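Local coordinates for tyrosine--tRNA ligase (Aeropyrum pernix, PDB 2CYA), which probably activates tyrosine with ATP to form tyrosyl-adenylate and then transfers the amino acid to the acceptor end of tRNA(Tyr), at residues D5-E8 with R9-I13; Y306-Y309 with E310-E313. One frame throughout, in Å; residues are numbered along the deposited sequence.

Interaction 1: residues D5-E8 with R9-I13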
loop_
_atom_site.group_PDB
_atom_site.type_symbol
_atom_site.label_atom_id
_atom_site.label_comp_id
_atom_site.label_asym_id
_atom_site.label_seq_id
_atom_site.Cartn_x
_atom_site.Cartn_y
_atom_site.Cartn_z
ATOM N N ASP A 5 -19.855 36.802 -9.882
ATOM C CA ASP A 5 -20.740 35.717 -9.453
ATOM C C ASP A 5 -19.819 34.817 -8.639
ATOM O O ASP A 5 -20.240 34.072 -7.744
ATOM C CB ASP A 5 -21.287 34.954 -10.661
ATOM C CG ASP A 5 -22.338 33.930 -10.275
ATOM O OD1 ASP A 5 -21.984 32.912 -9.640
ATOM O OD2 ASP A 5 -23.527 34.150 -10.600
ATOM N N VAL A 6 -18.539 34.928 -8.975
ATOM C CA VAL A 6 -17.479 34.195 -8.316
ATOM C C VAL A 6 -17.375 34.669 -6.863
ATOM O O VAL A 6 -17.096 33.877 -5.956
ATOM C CB VAL A 6 -16.137 34.452 -9.039
ATOM C CG1 VAL A 6 -14.972 33.993 -8.181
ATOM C CG2 VAL A 6 -16.137 33.738 -10.387
ATOM N N GLU A 7 -17.617 35.961 -6.650
ATOM C CA GLU A 7 -17.520 36.534 -5.319
ATOM C C GLU A 7 -18.480 35.938 -4.284
ATOM O O GLU A 7 -18.075 35.666 -3.166
ATOM C CB GLU A 7 -17.696 38.044 -5.383
ATOM C CG GLU A 7 -16.978 38.759 -4.255
ATOM C CD GLU A 7 -15.561 38.224 -4.050
ATOM O OE1 GLU A 7 -14.827 38.056 -5.052
ATOM O OE2 GLU A 7 -15.179 37.974 -2.884
ATOM N N GLU A 8 -19.737 35.726 -4.647
ATOM C CA GLU A 8 -20.681 35.154 -3.695
ATOM C C GLU A 8 -20.372 33.690 -3.423
ATOM O O GLU A 8 -20.396 33.258 -2.270
ATOM C CB GLU A 8 -22.126 35.288 -4.188
ATOM C CG GLU A 8 -22.644 36.719 -4.198
ATOM C CD GLU A 8 -24.146 36.799 -4.408
ATOM O OE1 GLU A 8 -24.898 36.408 -3.488
ATOM O OE2 GLU A 8 -24.573 37.243 -5.495
ATOM N N ARG A 9 -20.097 32.927 -4.479
ATOM C CA ARG A 9 -19.770 31.511 -4.321
ATOM C C ARG A 9 -18.546 31.406 -3.445
ATOM O O ARG A 9 -18.504 30.596 -2.518
ATOM C CB ARG A 9 -19.479 30.852 -5.666
ATOM C CG ARG A 9 -20.667 30.776 -6.577
ATOM C CD ARG A 9 -20.265 30.222 -7.915
ATOM N NE ARG A 9 -20.069 28.776 -7.876
ATOM C CZ ARG A 9 -19.590 28.071 -8.895
ATOM N NH1 ARG A 9 -19.251 28.688 -10.022
ATOM N NH2 ARG A 9 -19.479 26.753 -8.802
ATOM N N PHE A 10 -17.557 32.248 -3.723
ATOM C CA PHE A 10 -16.339 32.224 -2.947
ATOM C C PHE A 10 -16.576 32.504 -1.464
ATOM O O PHE A 10 -16.135 31.721 -0.615
ATOM C CB PHE A 10 -15.318 33.221 -3.484
ATOM C CG PHE A 10 -14.038 33.259 -2.686
ATOM C CD1 PHE A 10 -13.016 32.358 -2.939
ATOM C CD2 PHE A 10 -13.875 34.177 -1.653
ATOM C CE1 PHE A 10 -11.845 32.363 -2.175
ATOM C CE2 PHE A 10 -12.717 34.196 -0.880
ATOM C CZ PHE A 10 -11.697 33.286 -1.140
ATOM N N ASN A 11 -17.265 33.603 -1.141
ATOM C CA ASN A 11 -17.502 33.929 0.276
ATOM C C ASN A 11 -18.323 32.852 0.970
ATOM O O ASN A 11 -18.177 32.628 2.163
ATOM C CB ASN A 11 -18.212 35.272 0.438
ATOM C CG ASN A 11 -17.354 36.443 0.008
ATOM O OD1 ASN A 11 -16.159 36.503 0.302
ATOM N ND2 ASN A 11 -17.970 37.395 -0.677
ATOM N N ARG A 12 -19.193 32.202 0.219
ATOM C CA ARG A 12 -20.015 31.143 0.770
ATOM C C ARG A 12 -19.123 29.937 1.112
ATOM O O ARG A 12 -19.300 29.299 2.143
ATOM C CB ARG A 12 -21.081 30.739 -0.245
ATOM C CG ARG A 12 -21.599 29.319 -0.078
ATOM C CD ARG A 12 -23.099 29.309 0.038
ATOM N NE ARG A 12 -23.517 30.009 1.252
ATOM C CZ ARG A 12 -24.750 30.460 1.464
ATOM N NH1 ARG A 12 -25.687 30.287 0.539
ATOM N NH2 ARG A 12 -25.044 31.078 2.603
ATOM N N ILE A 13 -18.175 29.637 0.230
ATOM C CA ILE A 13 -17.248 28.531 0.439
ATOM C C ILE A 13 -16.212 28.891 1.502
ATOM O O ILE A 13 -15.883 28.068 2.359
ATOM C CB ILE A 13 -16.509 28.164 -0.884
ATOM C CG1 ILE A 13 -17.488 27.514 -1.852
ATOM C CG2 ILE A 13 -15.339 27.248 -0.605
ATOM C CD1 ILE A 13 -16.937 27.336 -3.242
#

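Interaction 2: residues Y306-Y309 with E310-E313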
loop_
_atom_site.group_PDB
_atom_site.type_symbol
_atom_site.label_atom_id
_atom_site.label_comp_id
_atom_site.label_asym_id
_atom_site.label_seq_id
_atom_site.Cartn_x
_atom_site.Cartn_y
_atom_site.Cartn_z
ATOM N N TYR A 306 -27.022 39.086 21.289
ATOM C CA TYR A 306 -26.026 39.192 20.230
ATOM C C TYR A 306 -26.471 38.708 18.866
ATOM O O TYR A 306 -26.945 37.584 18.709
ATOM C CB TYR A 306 -24.753 38.469 20.638
ATOM C CG TYR A 306 -24.163 39.023 21.901
ATOM C CD1 TYR A 306 -24.591 38.572 23.147
ATOM C CD2 TYR A 306 -23.175 40.003 21.853
ATOM C CE1 TYR A 306 -24.045 39.080 24.319
ATOM C CE2 TYR A 306 -22.623 40.520 23.016
ATOM C CZ TYR A 306 -23.060 40.052 24.246
ATOM O OH TYR A 306 -22.500 40.545 25.400
ATOM N N THR A 307 -26.294 39.574 17.875
ATOM C CA THR A 307 -26.693 39.269 16.514
ATOM C C THR A 307 -25.508 38.860 15.653
ATOM O O THR A 307 -25.674 38.510 14.490
ATOM C CB THR A 307 -27.406 40.480 15.869
ATOM O OG1 THR A 307 -26.513 41.602 15.826
ATOM C CG2 THR A 307 -28.627 40.855 16.675
ATOM N N SER A 308 -24.313 38.911 16.226
ATOM C CA SER A 308 -23.108 38.525 15.503
ATOM C C SER A 308 -22.143 37.934 16.511
ATOM O O SER A 308 -22.252 38.203 17.707
ATOM C CB SER A 308 -22.451 39.736 14.830
ATOM O OG SER A 308 -21.534 40.384 15.706
ATOM N N TYR A 309 -21.201 37.128 16.035
ATOM C CA TYR A 309 -20.237 36.524 16.929
ATOM C C TYR A 309 -19.223 37.554 17.382
ATOM O O TYR A 309 -18.837 37.577 18.551
ATOM C CB TYR A 309 -19.481 35.383 16.263
ATOM C CG TYR A 309 -18.312 34.929 17.104
ATOM C CD1 TYR A 309 -18.512 34.165 18.247
ATOM C CD2 TYR A 309 -17.014 35.346 16.814
ATOM C CE1 TYR A 309 -17.460 33.831 19.083
ATOM C CE2 TYR A 309 -15.946 35.024 17.654
ATOM C CZ TYR A 309 -16.183 34.267 18.787
ATOM O OH TYR A 309 -15.148 33.951 19.632
ATOM N N GLU A 310 -18.774 38.388 16.448
ATOM C CA GLU A 310 -17.779 39.405 16.765
ATOM C C GLU A 310 -18.265 40.305 17.896
ATOM O O GLU A 310 -17.480 40.700 18.758
ATOM C CB GLU A 310 -17.446 40.238 15.524
ATOM C CG GLU A 310 -16.166 41.055 15.678
ATOM C CD GLU A 310 -14.973 40.212 16.149
ATOM O OE1 GLU A 310 -14.616 39.235 15.448
ATOM O OE2 GLU A 310 -14.394 40.525 17.219
ATOM N N GLU A 311 -19.555 40.627 17.894
ATOM C CA GLU A 311 -20.117 41.457 18.954
ATOM C C GLU A 311 -19.854 40.752 20.278
ATOM O O GLU A 311 -19.255 41.320 21.191
ATOM C CB GLU A 311 -21.624 41.620 18.771
ATOM C CG GLU A 311 -22.040 42.590 17.686
ATOM C CD GLU A 311 -23.539 42.561 17.446
ATOM O OE1 GLU A 311 -24.305 42.684 18.432
ATOM O OE2 GLU A 311 -23.946 42.412 16.271
ATOM N N LEU A 312 -20.308 39.504 20.362
ATOM C CA LEU A 312 -20.139 38.687 21.551
ATOM C C LEU A 312 -18.686 38.656 22.009
ATOM O O LEU A 312 -18.409 38.790 23.200
ATOM C CB LEU A 312 -20.627 37.256 21.274
ATOM C CG LEU A 312 -20.545 36.191 22.377
ATOM C CD1 LEU A 312 -21.241 34.926 21.910
ATOM C CD2 LEU A 312 -19.100 35.888 22.720
ATOM N N GLU A 313 -17.758 38.476 21.070
ATOM C CA GLU A 313 -16.342 38.406 21.424
ATOM C C GLU A 313 -15.802 39.702 22.014
ATOM O O GLU A 313 -14.992 39.676 22.940
ATOM C CB GLU A 313 -15.486 38.010 20.223
ATOM C CG GLU A 313 -14.413 37.029 20.627
ATOM C CD GLU A 313 -13.269 36.956 19.657
ATOM O OE1 GLU A 313 -12.470 37.914 19.620
ATOM O OE2 GLU A 313 -13.167 35.941 18.937
#

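Interaction 1: residues D5-E8 with R9-I13
Glu7, Phe10 and Asn11 gather three flat groups on one flank of the helix. Asn11 OD1 lies in the plane of the Phe10 ring, at its edge, while Glu7 OE2 approaches the ring obliquely, 4.2 Å from Phe10 CD2. Lys27 makes a cation-pi contact with the same ring, which also packs on Leu26 and Leu30. The Glu7 carboxylate and the Asn11 amide are turned 64° apart, and Glu7 OE2 is 3.6 Å from Asn11 ND2, a neighbourly distance without a bond. With its CG swung back beside the backbone N (chi1 -67°), Asn11 holds its amide close to the Glu7 carbonyl, whose hydrogen bond comes instead from the backbone Asn11 N, at 3.0 Å.

Such i to i+4 pairing defines the alpha-helix, here the N-terminal helix 5-14, which rests on helix 23-32. Phe10 N gives a 2.8 Å bond to Val6 O and Arg12 N reaches Glu8 O, whereas the first link, Arg9 N to Asp5 O, is weak.

Around that weak link the Arg9 chain crosses Asp5 at a slant, its CD methylene nearest the carboxylate: Arg9 CD is 3.6 Å from Asp5 OD1. The two charged ends do not pair, since Asp5 OD1 and Arg9 NE remain 4.9 Å apart, and their planes differ by 78°. Arg9 NE is bonded instead to Ala65 O, and its chain packs on Leu30 and Ile36. An alanine here would remove the NE donor and the long chain, and would probably leave Ala65 O without its mate and a gap beside Leu30 and Ile36. One turn on, Arg12 CB sits 3.3 Å from Glu8 O, and the Arg12 guanidinium has a long, weak ion pair with Glu64.

Interaction 2: residues Y306-Y309 with E310-E313
Ser308 is the N-cap of helix 309-317: its OG accepts from Glu311 N over 3.0 Å, giving an amide at the first turn a side-chain acceptor. Ser308 OG sits between its backbone N and carbonyl carbon (chi1 88°). From a CG beside its backbone N, the Glu311 chain runs extended to the loop, where its OE2 takes a 2.7 Å hydrogen bond from Thr307 OG1 on the syn side of the carboxylate. This bond, with weak help from Ser308 OG, keeps the carboxylate near the helix start, where the helix dipole would probably favour its negative charge.

Tightly packed is the Tyr306-Leu312 pair: Tyr306 turns a ring face to Leu312 CB, a CH-pi contact with CB 4.2 Å from the ring centroid and 26° off its normal; Glu311 CB lies at the ring edge, in its plane. The ring is buried further by Phe285, and its hydroxyl is bonded to Asp315. Leu312 packs on Leu277 of helix 275-284.

On the solvent side Glu310 is exposed and makes little contact, and Thr307, also exposed, is held through its hydroxyl. The partly exposed Tyr309 rests its ring on Leu277, Arg281 and Phe285 and touches Leu312 CD2 only distantly, 4.5 Å from CE1. Tyr309 OH donates over 2.9 Å to Glu313 OE2, an oxygen at the ring edge near its plane that uses its anti lone pair, with ring and carboxylate planes 85° apart.

Overall arrangement
Followed from the N terminus, the chain meets the contacts in series: interaction 1 is complete within helix 5-14 long before interaction 2 opens at residue 306. Each joins adjoining segments, so neither closes a long loop, and they neither nest nor cross. Interaction 1 belongs to a helix that lies against helices 23-32 and 51-64 and leads into strand 19-21, an outermost strand of the mixed sheet. Interaction 2 turns the chain from strand 305-306, paired with strand 292-293, into helix 309-317 and sets it against helix 275-284. The centres of interactions 1 and 2 are about 23 Å apart and their nearest atoms about 14 Å apart; both lie away from the tyrosine and ATP sites.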